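Local coordinates for flagellar hook-associated protein (Burkholderia pseudomallei, PDB 4UT1) that probably serves as a structural protein of the bacterial flagellum, at the junction that joins the hook to the filament, at residues V99-N104 against S159-S164; P257-I262 against A294-T299; T299-Q304 against T368-L373; Q304-A309 against A598-A603. One frame throughout, in Å; residues are numbered along the deposited sequence.

Contact 1: V99-N104 against S159-S164; sequences VAQLNN and SQLRQS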
loop_
_atom_site.group_PDB
_atom_site.type_symbol
_atom_site.label_atom_id
_atom_site.label_comp_id
_atom_site.label_asym_id
_atom_site.label_seq_id
_atom_site.Cartn_x
_atom_site.Cartn_y
_atom_site.Cartn_z
ATOM N N VAL A 99 -13.017 -12.586 -9.072
ATOM C CA VAL A 99 -12.550 -11.264 -9.496
ATOM C C VAL A 99 -13.721 -10.481 -10.077
ATOM O O VAL A 99 -13.763 -9.256 -9.970
ATOM C CB VAL A 99 -11.377 -11.351 -10.510
ATOM C CG1 VAL A 99 -11.801 -12.063 -11.770
ATOM C CG2 VAL A 99 -10.831 -9.953 -10.834
ATOM N N ALA A 100 -14.696 -11.177 -10.660
ATOM C CA ALA A 100 -15.885 -10.485 -11.152
ATOM C C ALA A 100 -16.642 -9.862 -9.976
ATOM O O ALA A 100 -17.102 -8.716 -10.049
ATOM C CB ALA A 100 -16.786 -11.432 -11.934
ATOM N N GLN A 101 -16.768 -10.631 -8.895
ATOM C CA GLN A 101 -17.350 -10.141 -7.650
ATOM C C GLN A 101 -16.616 -8.892 -7.143
ATOM O O GLN A 101 -17.244 -7.878 -6.827
ATOM C CB GLN A 101 -17.332 -11.233 -6.570
ATOM C CG GLN A 101 -17.945 -10.780 -5.246
ATOM C CD GLN A 101 -17.765 -11.785 -4.124
ATOM O OE1 GLN A 101 -17.934 -11.450 -2.949
ATOM N NE2 GLN A 101 -17.430 -13.019 -4.476
ATOM N N LEU A 102 -15.288 -8.962 -7.064
ATOM C CA LEU A 102 -14.488 -7.817 -6.642
ATOM C C LEU A 102 -14.681 -6.619 -7.579
ATOM O O LEU A 102 -14.880 -5.489 -7.135
ATOM C CB LEU A 102 -13.004 -8.203 -6.566
ATOM C CG LEU A 102 -12.066 -7.078 -6.125
ATOM C CD1 LEU A 102 -12.391 -6.601 -4.702
ATOM C CD2 LEU A 102 -10.610 -7.511 -6.245
ATOM N N ASN A 103 -14.631 -6.875 -8.880
ATOM C CA ASN A 103 -14.743 -5.811 -9.874
ATOM C C ASN A 103 -16.069 -5.055 -9.786
ATOM O O ASN A 103 -16.112 -3.817 -9.882
ATOM C CB ASN A 103 -14.572 -6.396 -11.279
ATOM C CG ASN A 103 -14.430 -5.323 -12.339
ATOM O OD1 ASN A 103 -13.675 -4.359 -12.165
ATOM N ND2 ASN A 103 -15.168 -5.471 -13.435
ATOM N N ASN A 104 -17.147 -5.806 -9.610
ATOM C CA ASN A 104 -18.481 -5.238 -9.486
ATOM C C ASN A 104 -18.554 -4.387 -8.236
ATOM O O ASN A 104 -19.186 -3.321 -8.216
ATOM C CB ASN A 104 -19.544 -6.350 -9.443
ATOM C CG ASN A 104 -19.688 -7.073 -10.766
ATOM O OD1 ASN A 104 -19.230 -6.595 -11.802
ATOM N ND2 ASN A 104 -20.343 -8.232 -10.741
ATOM N N SER A 159 -11.413 -7.819 3.569
ATOM C CA SER A 159 -11.218 -8.873 4.550
ATOM C C SER A 159 -12.353 -9.893 4.447
ATOM O O SER A 159 -12.175 -11.070 4.739
ATOM C CB SER A 159 -11.134 -8.291 5.964
ATOM O OG SER A 159 -12.334 -7.637 6.301
ATOM N N GLN A 160 -13.527 -9.432 4.021
ATOM C CA GLN A 160 -14.655 -10.336 3.877
ATOM C C GLN A 160 -14.421 -11.315 2.725
ATOM O O GLN A 160 -14.645 -12.524 2.864
ATOM C CB GLN A 160 -15.951 -9.536 3.691
ATOM C CG GLN A 160 -16.426 -8.877 4.993
ATOM C CD GLN A 160 -17.535 -7.834 4.775
ATOM O OE1 GLN A 160 -18.016 -7.648 3.661
ATOM N NE2 GLN A 160 -17.921 -7.144 5.848
ATOM N N LEU A 161 -13.963 -10.789 1.600
ATOM C CA LEU A 161 -13.542 -11.612 0.478
ATOM C C LEU A 161 -12.412 -12.561 0.880
ATOM O O LEU A 161 -12.406 -13.739 0.490
ATOM C CB LEU A 161 -13.099 -10.731 -0.691
ATOM C CG LEU A 161 -14.239 -10.098 -1.491
ATOM C CD1 LEU A 161 -13.680 -9.209 -2.582
ATOM C CD2 LEU A 161 -15.124 -11.185 -2.078
ATOM N N ARG A 162 -11.468 -12.053 1.667
ATOM C CA ARG A 162 -10.337 -12.874 2.103
ATOM C C ARG A 162 -10.828 -14.024 2.975
ATOM O O ARG A 162 -10.345 -15.168 2.858
ATOM C CB ARG A 162 -9.292 -12.037 2.846
ATOM C CG ARG A 162 -8.017 -12.831 3.169
ATOM C CD ARG A 162 -6.874 -11.927 3.619
ATOM N NE ARG A 162 -6.466 -11.010 2.563
ATOM C CZ ARG A 162 -6.738 -9.708 2.552
ATOM N NH1 ARG A 162 -7.412 -9.148 3.553
ATOM N NH2 ARG A 162 -6.323 -8.964 1.537
ATOM N N GLN A 163 -11.814 -13.746 3.823
ATOM C CA GLN A 163 -12.361 -14.811 4.661
ATOM C C GLN A 163 -13.242 -15.764 3.853
ATOM O O GLN A 163 -13.267 -16.966 4.128
ATOM C CB GLN A 163 -13.138 -14.232 5.839
ATOM C CG GLN A 163 -13.876 -15.281 6.652
ATOM C CD GLN A 163 -12.968 -16.374 7.161
ATOM O OE1 GLN A 163 -11.762 -16.164 7.347
ATOM N NE2 GLN A 163 -13.538 -17.556 7.397
ATOM N N SER A 164 -13.969 -15.230 2.871
ATOM C CA SER A 164 -14.723 -16.066 1.943
ATOM C C SER A 164 -13.789 -17.063 1.262
ATOM O O SER A 164 -14.109 -18.250 1.149
ATOM C CB SER A 164 -15.457 -15.207 0.908
ATOM O OG SER A 164 -16.224 -16.018 0.038
#
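Leu-161 meets Gln-101 and Leu-102 from the residue just before Arg-162, whose NH2 is gripped at once by Asp-301 OD1, in a salt bridge, and by Gln-304 OE1. Across the contact Leu-161 offers only its two methyls, one to the amide of Gln-101 and one to Leu-102. CD2 of Leu-161 lies over a face of the Gln-101 amide, displaced toward the oxygen: OE1 of Gln-101 is 3.0 Å from CD2 of Leu-161, a tight approach with no donor in it, and the amide carbon CD is 3.4 Å from the same methyl. The glutamine reaches this far because its chain is stretched, CG anti to the backbone N (chi1 -179°) and chi2 -172°, and it runs past the leucine in the opposite direction. The two segments belong to helices 80-106 and 134-193, which pass here in opposite senses within the helical bundle of the protein; CA of Leu-102 and CA of Leu-161 are 8.1 Å apart. The other branch of the same leucine, CD1 of Leu-161, touches CD1 of Leu-102 at 3.6 Å, deeper in the interface than the exposed glutamine. Around this methyl pair the bundle closes further: Leu-102 also rests on Thr-299 and Ile-604, and Leu-161 on Leu-300.

Contact 2: P257-I262 against A294-T299; sequences PSELTI and AFRSQT. With EDO (1,2-ethanediol), chain O.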
loop_
_atom_site.group_PDB
_atom_site.type_symbol
_atom_site.label_atom_id
_atom_site.label_comp_id
_atom_site.label_asym_id
_atom_site.label_seq_id
_atom_site.Cartn_x
_atom_site.Cartn_y
_atom_site.Cartn_z
ATOM N N PRO A 257 -1.441 -15.387 9.185
ATOM C CA PRO A 257 -2.453 -16.140 9.931
ATOM C C PRO A 257 -3.870 -15.754 9.549
ATOM O O PRO A 257 -4.803 -16.451 9.937
ATOM C CB PRO A 257 -2.162 -15.763 11.389
ATOM C CG PRO A 257 -1.558 -14.429 11.305
ATOM C CD PRO A 257 -0.750 -14.406 10.036
ATOM N N SER A 258 -4.037 -14.655 8.814
ATOM C CA SER A 258 -5.360 -14.286 8.314
ATOM C C SER A 258 -5.746 -15.127 7.090
ATOM O O SER A 258 -6.897 -15.108 6.642
ATOM C CB SER A 258 -5.403 -12.782 7.969
ATOM O OG SER A 258 -4.780 -12.512 6.727
ATOM N N GLU A 259 -4.784 -15.871 6.553
ATOM C CA GLU A 259 -5.019 -16.668 5.362
ATOM C C GLU A 259 -4.731 -18.139 5.618
ATOM O O GLU A 259 -3.680 -18.492 6.152
ATOM C CB GLU A 259 -4.171 -16.170 4.200
ATOM C CG GLU A 259 -4.496 -14.711 3.844
ATOM C CD GLU A 259 -3.825 -14.225 2.580
ATOM O OE1 GLU A 259 -2.829 -14.846 2.129
ATOM O OE2 GLU A 259 -4.309 -13.203 2.032
ATOM N N LEU A 260 -5.676 -18.990 5.235
ATOM C CA LEU A 260 -5.479 -20.427 5.339
ATOM C C LEU A 260 -4.654 -20.968 4.190
ATOM O O LEU A 260 -4.713 -20.462 3.068
ATOM C CB LEU A 260 -6.825 -21.163 5.374
ATOM C CG LEU A 260 -7.795 -20.765 6.474
ATOM C CD1 LEU A 260 -9.025 -21.675 6.425
ATOM C CD2 LEU A 260 -7.126 -20.811 7.834
ATOM N N THR A 261 -3.903 -22.028 4.474
ATOM C CA THR A 261 -3.119 -22.686 3.452
ATOM C C THR A 261 -3.471 -24.172 3.512
ATOM O O THR A 261 -4.152 -24.614 4.440
ATOM C CB THR A 261 -1.606 -22.455 3.656
ATOM O OG1 THR A 261 -0.877 -23.031 2.566
ATOM C CG2 THR A 261 -1.134 -23.075 4.965
ATOM N N ILE A 262 -3.045 -24.932 2.511
ATOM C CA ILE A 262 -3.334 -26.362 2.468
ATOM C C ILE A 262 -2.150 -27.175 3.001
ATOM O O ILE A 262 -0.989 -26.868 2.721
ATOM C CB ILE A 262 -3.658 -26.815 1.038
ATOM C CG1 ILE A 262 -4.655 -25.847 0.387
ATOM C CG2 ILE A 262 -4.173 -28.241 1.033
ATOM C CD1 ILE A 262 -5.950 -25.719 1.136
ATOM N N ALA A 294 -4.944 -18.445 -6.673
ATOM C CA ALA A 294 -4.480 -17.449 -7.647
ATOM C C ALA A 294 -5.187 -16.097 -7.478
ATOM O O ALA A 294 -4.561 -15.041 -7.587
ATOM C CB ALA A 294 -4.671 -17.963 -9.064
ATOM N N PHE A 295 -6.492 -16.135 -7.227
ATOM C CA PHE A 295 -7.257 -14.919 -6.968
ATOM C C PHE A 295 -6.689 -14.184 -5.763
ATOM O O PHE A 295 -6.480 -12.971 -5.805
ATOM C CB PHE A 295 -8.745 -15.245 -6.739
ATOM C CG PHE A 295 -9.545 -14.096 -6.173
ATOM C CD1 PHE A 295 -9.868 -13.004 -6.958
ATOM C CD2 PHE A 295 -9.978 -14.115 -4.848
ATOM C CE1 PHE A 295 -10.600 -11.953 -6.436
ATOM C CE2 PHE A 295 -10.709 -13.062 -4.320
ATOM C CZ PHE A 295 -11.018 -11.977 -5.118
ATOM N N ARG A 296 -6.419 -14.929 -4.697
ATOM C CA ARG A 296 -5.900 -14.334 -3.470
ATOM C C ARG A 296 -4.539 -13.652 -3.668
ATOM O O ARG A 296 -4.375 -12.484 -3.322
ATOM C CB ARG A 296 -5.785 -15.399 -2.369
ATOM C CG ARG A 296 -5.515 -14.812 -0.986
ATOM C CD ARG A 296 -5.679 -15.841 0.117
ATOM N NE ARG A 296 -4.663 -16.880 0.064
ATOM C CZ ARG A 296 -4.662 -17.956 0.844
ATOM N NH1 ARG A 296 -5.626 -18.121 1.733
ATOM N NH2 ARG A 296 -3.692 -18.861 0.736
ATOM N N SER A 297 -3.577 -14.376 -4.232
ATOM C CA SER A 297 -2.208 -13.856 -4.336
ATOM C C SER A 297 -2.004 -12.885 -5.504
ATOM O O SER A 297 -1.109 -12.039 -5.451
ATOM C CB SER A 297 -1.201 -15.013 -4.457
ATOM O OG SER A 297 -1.424 -15.757 -5.647
ATOM N N GLN A 298 -2.813 -12.991 -6.555
ATOM C CA GLN A 298 -2.539 -12.195 -7.752
ATOM C C GLN A 298 -3.492 -11.018 -7.936
ATOM O O GLN A 298 -3.173 -10.058 -8.644
ATOM C CB GLN A 298 -2.558 -13.086 -8.994
ATOM C CG GLN A 298 -1.546 -14.244 -8.925
ATOM C CD GLN A 298 -0.113 -13.776 -8.783
ATOM O OE1 GLN A 298 0.520 -13.960 -7.737
ATOM N NE2 GLN A 298 0.414 -13.169 -9.836
ATOM N N THR A 299 -4.644 -11.067 -7.283
ATOM C CA THR A 299 -5.628 -9.997 -7.431
ATOM C C THR A 299 -5.998 -9.372 -6.091
ATOM O O THR A 299 -5.835 -8.167 -5.897
ATOM C CB THR A 299 -6.920 -10.507 -8.139
ATOM O OG1 THR A 299 -6.637 -10.791 -9.516
ATOM C CG2 THR A 299 -8.039 -9.473 -8.065
HETATM C C1 EDO O . 3.628 -23.290 2.546
HETATM O O1 EDO O . 4.091 -22.650 3.738
HETATM C C2 EDO O . 2.238 -22.760 2.229
HETATM O O2 EDO O . 1.283 -23.825 2.364
#
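The guanidinium of Arg-296 has OE1 of Glu-259 over one face, displaced toward the NE rim, and receives the carbonyl oxygen of Leu-260 at its edge. Carboxylate and guanidinium are stacked with their planes 10° apart. OE1 of Glu-259 lies 3.4 Å from NE of Arg-296, well above the plane, so this salt bridge rests on charge and not on a directed N-H. The edge contact is directional: NH1 of Arg-296 donates to O of Leu-260 at 2.8 Å, meeting a lone pair in the carbonyl plane, while NH2 of Arg-296 reaches the same oxygen at 3.0 Å from a more tilted position. One backbone atom thus takes two bonds, and the pair fixes the rotation of the guanidinium. A bend in the arginine chain (chi3 67°) turns its end along the glutamate, and CD of Arg-296 packs at 3.5 Å against CD of Glu-259. Leu-260 lies on strand 260-265 of an antiparallel sheet, and Arg-296 on helix 287-322, so the arginine ties the sheet to the helical bundle. The arginine has a second anionic partner, Asp-281, which pairs with NH2. OE2 of Glu-259 turns instead to Arg-162, its strongest partner. Thr-261 OG1 bonds to Asp-281 OD1; a 1,2-ethanediol, probably from the crystallisation liquor, is modelled doubtfully close to that hydroxyl.

Contact 3: T299-Q304 against T368-L373; sequences TLDPAQ and TSDYAL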
loop_
_atom_site.group_PDB
_atom_site.type_symbol
_atom_site.label_atom_id
_atom_site.label_comp_id
_atom_site.label_asym_id
_atom_site.label_seq_id
_atom_site.Cartn_x
_atom_site.Cartn_y
_atom_site.Cartn_z
ATOM N N THR A 299 -4.644 -11.067 -7.283
ATOM C CA THR A 299 -5.628 -9.997 -7.431
ATOM C C THR A 299 -5.998 -9.372 -6.091
ATOM O O THR A 299 -5.835 -8.167 -5.897
ATOM C CB THR A 299 -6.920 -10.507 -8.139
ATOM O OG1 THR A 299 -6.637 -10.791 -9.516
ATOM C CG2 THR A 299 -8.039 -9.473 -8.065
ATOM N N LEU A 300 -6.500 -10.190 -5.170
ATOM C CA LEU A 300 -7.044 -9.682 -3.906
ATOM C C LEU A 300 -6.018 -8.959 -3.023
ATOM O O LEU A 300 -6.201 -7.790 -2.664
ATOM C CB LEU A 300 -7.666 -10.830 -3.110
ATOM C CG LEU A 300 -8.442 -10.420 -1.857
ATOM C CD1 LEU A 300 -9.743 -9.747 -2.257
ATOM C CD2 LEU A 300 -8.712 -11.626 -0.959
ATOM N N ASP A 301 -4.941 -9.655 -2.670
ATOM C CA ASP A 301 -3.962 -9.092 -1.763
ATOM C C ASP A 301 -3.230 -7.912 -2.414
ATOM O O ASP A 301 -2.992 -6.912 -1.754
ATOM C CB ASP A 301 -2.977 -10.175 -1.279
ATOM C CG ASP A 301 -3.637 -11.176 -0.325
ATOM O OD1 ASP A 301 -4.794 -10.934 0.086
ATOM O OD2 ASP A 301 -3.013 -12.214 0.014
ATOM N N PRO A 302 -2.889 -8.008 -3.717
ATOM C CA PRO A 302 -2.295 -6.803 -4.306
ATOM C C PRO A 302 -3.257 -5.632 -4.306
ATOM O O PRO A 302 -2.838 -4.497 -4.047
ATOM C CB PRO A 302 -1.961 -7.238 -5.740
ATOM C CG PRO A 302 -1.713 -8.715 -5.605
ATOM C CD PRO A 302 -2.751 -9.170 -4.607
ATOM N N ALA A 303 -4.528 -5.897 -4.574
ATOM C CA ALA A 303 -5.495 -4.814 -4.662
ATOM C C ALA A 303 -5.608 -4.112 -3.321
ATOM O O ALA A 303 -5.661 -2.892 -3.273
ATOM C CB ALA A 303 -6.861 -5.317 -5.112
ATOM N N GLN A 304 -5.649 -4.868 -2.228
ATOM C CA GLN A 304 -5.782 -4.198 -0.942
ATOM C C GLN A 304 -4.506 -3.436 -0.578
ATOM O O GLN A 304 -4.573 -2.370 0.028
ATOM C CB GLN A 304 -6.141 -5.170 0.177
ATOM C CG GLN A 304 -6.524 -4.395 1.439
ATOM C CD GLN A 304 -7.062 -5.260 2.530
ATOM O OE1 GLN A 304 -7.163 -6.490 2.389
ATOM N NE2 GLN A 304 -7.411 -4.632 3.647
ATOM N N THR A 368 3.555 -0.349 -2.250
ATOM C CA THR A 368 2.241 -0.727 -2.765
ATOM C C THR A 368 2.011 -2.234 -2.834
ATOM O O THR A 368 0.961 -2.669 -3.329
ATOM C CB THR A 368 2.008 -0.174 -4.176
ATOM O OG1 THR A 368 3.042 -0.641 -5.047
ATOM C CG2 THR A 368 2.008 1.361 -4.163
ATOM N N SER A 369 2.984 -3.020 -2.373
ATOM C CA SER A 369 2.859 -4.493 -2.379
ATOM C C SER A 369 2.991 -5.127 -0.989
ATOM O O SER A 369 2.934 -4.436 0.034
ATOM C CB SER A 369 3.908 -5.118 -3.321
ATOM O OG SER A 369 3.601 -6.499 -3.554
ATOM N N ASP A 370 3.135 -6.456 -0.959
ATOM C CA ASP A 370 3.364 -7.213 0.277
ATOM C C ASP A 370 4.747 -7.838 0.188
ATOM O O ASP A 370 5.177 -8.229 -0.899
ATOM C CB ASP A 370 2.359 -8.358 0.498
ATOM C CG ASP A 370 0.908 -7.905 0.617
ATOM O OD1 ASP A 370 0.636 -6.773 1.068
ATOM O OD2 ASP A 370 0.029 -8.736 0.272
ATOM N N TYR A 371 5.419 -7.986 1.321
ATOM C CA TYR A 371 6.808 -8.456 1.286
ATOM C C TYR A 371 7.131 -9.521 2.314
ATOM O O TYR A 371 6.423 -9.699 3.300
ATOM C CB TYR A 371 7.774 -7.271 1.468
ATOM C CG TYR A 371 7.394 -6.120 0.585
ATOM C CD1 TYR A 371 7.833 -6.048 -0.732
ATOM C CD2 TYR A 371 6.532 -5.133 1.046
ATOM C CE1 TYR A 371 7.433 -5.003 -1.561
ATOM C CE2 TYR A 371 6.131 -4.088 0.229
ATOM C CZ TYR A 371 6.579 -4.028 -1.073
ATOM O OH TYR A 371 6.165 -2.983 -1.872
ATOM N N ALA A 372 8.237 -10.224 2.080
ATOM C CA ALA A 372 8.826 -11.040 3.125
ATOM C C ALA A 372 10.273 -10.583 3.266
ATOM O O ALA A 372 10.949 -10.399 2.260
ATOM C CB ALA A 372 8.741 -12.526 2.789
ATOM N N LEU A 373 10.701 -10.346 4.506
ATOM C CA LEU A 373 12.120 -10.130 4.824
ATOM C C LEU A 373 12.725 -11.425 5.360
ATOM O O LEU A 373 12.303 -11.943 6.407
ATOM C CB LEU A 373 12.300 -9.022 5.855
ATOM C CG LEU A 373 13.775 -8.654 6.069
ATOM C CD1 LEU A 373 14.192 -7.675 5.011
ATOM C CD2 LEU A 373 13.965 -8.092 7.458
HETATM O O HOH W 1 -2.303 -6.694 0.872
#
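Asp-301 and Asp-370 make the close part of this contact, where OD2 of Asp-370 comes to 3.7 Å from CB of Asp-301. Both residues are buried. Asp-370 holds its CG anti to the carbonyl carbon (chi1 -61°), which carries the carboxylate toward the helix. Here water 1 fills the role of a direct bond: it lies 2.7 Å from O of Asp-301 and 2.9 Å from OD1 of Asp-370, placed to donate to each, although more acceptors surround it than it has protons. The two carboxylates remain near each other, with OD2 of Asp-301 4.6 Å from OD2 of Asp-370, and their like charge is probably offset by arginines: Asp-301 OD1 pairs with Arg-162, and Asp-370 OD2 with Arg-428, which also lies at long, weak range from Asp-301.

The other side is looser and partly exposed. Between Pro-302 and Thr-368 the closest atoms are two carbonyl oxygens, O of Pro-302 and O of Thr-368, 4.3 Å apart, and the proline ring stays farther off. The helix is kinked at Pro-302, whose N makes no bond to the preceding turn. Within the loop, N of Ser-369 donates to OH of Tyr-371 at 3.2 Å, so the tyrosine folds back and ties the loop to the strand that follows. The arrangement is that of an interdomain junction: the loop leading into strand 371-375, an inner strand of the antiparallel sheet in the D2-like domain, meets helix 287-322 of the helical domain through a shared water and two acidic side chains that arginines outside the segments pair with.

Contact 4: Q304-A309 against A598-A603; sequences QAQLGA and AGYVNA. With EDO (1,2-ethanediol), chain P.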
loop_
_atom_site.group_PDB
_atom_site.type_symbol
_atom_site.label_atom_id
_atom_site.label_comp_id
_atom_site.label_asym_id
_atom_site.label_seq_id
_atom_site.Cartn_x
_atom_site.Cartn_y
_atom_site.Cartn_z
ATOM N N GLN A 304 -5.649 -4.868 -2.228
ATOM C CA GLN A 304 -5.782 -4.198 -0.942
ATOM C C GLN A 304 -4.506 -3.436 -0.578
ATOM O O GLN A 304 -4.573 -2.370 0.028
ATOM C CB GLN A 304 -6.141 -5.170 0.177
ATOM C CG GLN A 304 -6.524 -4.395 1.439
ATOM C CD GLN A 304 -7.062 -5.260 2.530
ATOM O OE1 GLN A 304 -7.163 -6.490 2.389
ATOM N NE2 GLN A 304 -7.411 -4.632 3.647
ATOM N N ALA A 305 -3.347 -3.970 -0.953
ATOM C CA ALA A 305 -2.087 -3.285 -0.681
ATOM C C ALA A 305 -2.031 -1.964 -1.443
ATOM O O ALA A 305 -1.514 -0.953 -0.944
ATOM C CB ALA A 305 -0.890 -4.166 -1.058
ATOM N N GLN A 306 -2.525 -1.984 -2.674
ATOM C CA GLN A 306 -2.553 -0.771 -3.495
ATOM C C GLN A 306 -3.524 0.272 -2.961
ATOM O O GLN A 306 -3.200 1.465 -2.906
ATOM C CB GLN A 306 -2.905 -1.132 -4.941
ATOM C CG GLN A 306 -1.826 -1.985 -5.617
ATOM C CD GLN A 306 -2.338 -2.723 -6.842
ATOM O OE1 GLN A 306 -3.349 -2.341 -7.442
ATOM N NE2 GLN A 306 -1.652 -3.793 -7.211
ATOM N N LEU A 307 -4.723 -0.152 -2.588
ATOM C CA LEU A 307 -5.706 0.792 -2.094
ATOM C C LEU A 307 -5.272 1.289 -0.719
ATOM O O LEU A 307 -5.444 2.446 -0.398
ATOM C CB LEU A 307 -7.098 0.168 -2.029
ATOM C CG LEU A 307 -8.200 1.112 -1.541
ATOM C CD1 LEU A 307 -8.335 2.337 -2.450
ATOM C CD2 LEU A 307 -9.521 0.374 -1.431
ATOM N N GLY A 308 -4.686 0.406 0.081
ATOM C CA GLY A 308 -4.129 0.813 1.360
ATOM C C GLY A 308 -3.038 1.854 1.200
ATOM O O GLY A 308 -2.910 2.792 2.007
ATOM N N ALA A 309 -2.252 1.700 0.141
ATOM C CA ALA A 309 -1.167 2.640 -0.131
ATOM C C ALA A 309 -1.712 4.036 -0.415
ATOM O O ALA A 309 -1.117 5.027 0.007
ATOM C CB ALA A 309 -0.306 2.150 -1.306
ATOM N N ALA A 598 -7.151 4.976 -10.232
ATOM C CA ALA A 598 -7.617 4.467 -11.520
ATOM C C ALA A 598 -6.814 3.235 -11.954
ATOM O O ALA A 598 -7.366 2.294 -12.519
ATOM C CB ALA A 598 -7.545 5.554 -12.582
ATOM N N GLY A 599 -5.516 3.239 -11.684
ATOM C CA GLY A 599 -4.682 2.086 -11.990
ATOM C C GLY A 599 -5.072 0.872 -11.164
ATOM O O GLY A 599 -5.110 -0.248 -11.667
ATOM N N TYR A 600 -5.371 1.101 -9.890
ATOM C CA TYR A 600 -5.754 0.027 -8.982
ATOM C C TYR A 600 -7.065 -0.615 -9.450
ATOM O O TYR A 600 -7.204 -1.846 -9.463
ATOM C CB TYR A 600 -5.853 0.577 -7.544
ATOM C CG TYR A 600 -7.024 0.089 -6.728
ATOM C CD1 TYR A 600 -6.935 -1.082 -5.982
ATOM C CD2 TYR A 600 -8.212 0.807 -6.681
ATOM C CE1 TYR A 600 -7.992 -1.530 -5.245
ATOM C CE2 TYR A 600 -9.284 0.364 -5.942
ATOM C CZ TYR A 600 -9.168 -0.803 -5.221
ATOM O OH TYR A 600 -10.226 -1.248 -4.473
ATOM N N VAL A 601 -8.017 0.207 -9.873
ATOM C CA VAL A 601 -9.294 -0.317 -10.352
ATOM C C VAL A 601 -9.111 -1.056 -11.673
ATOM O O VAL A 601 -9.662 -2.140 -11.870
ATOM C CB VAL A 601 -10.346 0.811 -10.519
ATOM C CG1 VAL A 601 -11.542 0.340 -11.353
ATOM C CG2 VAL A 601 -10.808 1.295 -9.151
ATOM N N ASN A 602 -8.329 -0.472 -12.572
ATOM C CA ASN A 602 -8.143 -1.044 -13.901
ATOM C C ASN A 602 -7.414 -2.384 -13.870
ATOM O O ASN A 602 -7.639 -3.222 -14.738
ATOM C CB ASN A 602 -7.388 -0.066 -14.804
ATOM C CG ASN A 602 -8.251 1.108 -15.234
ATOM O OD1 ASN A 602 -9.472 1.022 -15.223
ATOM N ND2 ASN A 602 -7.612 2.215 -15.607
ATOM N N ALA A 603 -6.545 -2.586 -12.883
ATOM C CA ALA A 603 -5.882 -3.880 -12.723
ATOM C C ALA A 603 -6.935 -4.946 -12.469
ATOM O O ALA A 603 -6.901 -6.025 -13.054
ATOM C CB ALA A 603 -4.859 -3.852 -11.583
HETATM C C1 EDO P . -14.737 0.946 -3.900
HETATM O O1 EDO P . -14.685 2.378 -3.775
HETATM C C2 EDO P . -13.441 0.310 -3.396
HETATM O O2 EDO P . -12.311 0.646 -4.231
HETATM O O HOH W 2 -5.530 -3.797 -8.218
#
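A chi1 of 138°, well away from a staggered position and so probably strained, sets the ring of Tyr-600 against CB of Leu-307. The result is a CH-pi contact: CB of Leu-307 lies over one face of the Tyr-600 ring, 25° off its normal, and comes within 3.7 Å of CE1 of Tyr-600, toward the rim. Leu-307 holds its own CG anti to the backbone N (chi1 -179°), which carries the branch end along the ring until CD2 of Leu-307 touches OH of Tyr-600 at 3.5 Å. These residues join helix 287-322 to helix 593-630, which run in opposite senses in the helical bundle although 288 residues, rich in strand, separate the two segments in sequence. At the root of the ring Gln-306 approaches edgewise, its amide nearly perpendicular to the ring plane, with OE1 of Gln-306 3.7 Å from CA of Tyr-600. Water 2 makes the polar link, donating to OE1 of Gln-306 at 2.7 Å and to O of Tyr-600 at 2.9 Å. The hydroxyl at the far end of the ring has two companions: OH of Tyr-600 bonds to OH of Tyr-158, and lies 2.8 Å from O2 of a 1,2-ethanediol in the ring plane, a hydrogen bond in which either could donate.

Helix 287-322 strings contacts 2, 3 and 4 together: Thr-299 is shared by contacts 2 and 3, and Gln-304 by contacts 3 and 4, whose centres are about 10 Å apart. Contact 1 joins them through Arg-162, whose NE lies 3.1 Å from OE2 of Glu-259 in contact 2. That carboxylate is also 2.6 Å from Asp-301 in contact 3 (OE2 of Glu-259 to OD2 of Asp-301), close enough that one of the two may keep a proton. Contacts 3 and 4 meet by packing, O of Thr-368 lying 3.3 Å from CB of Ala-305. Contacts 2 and 4, about 17 Å apart between centres, do not touch.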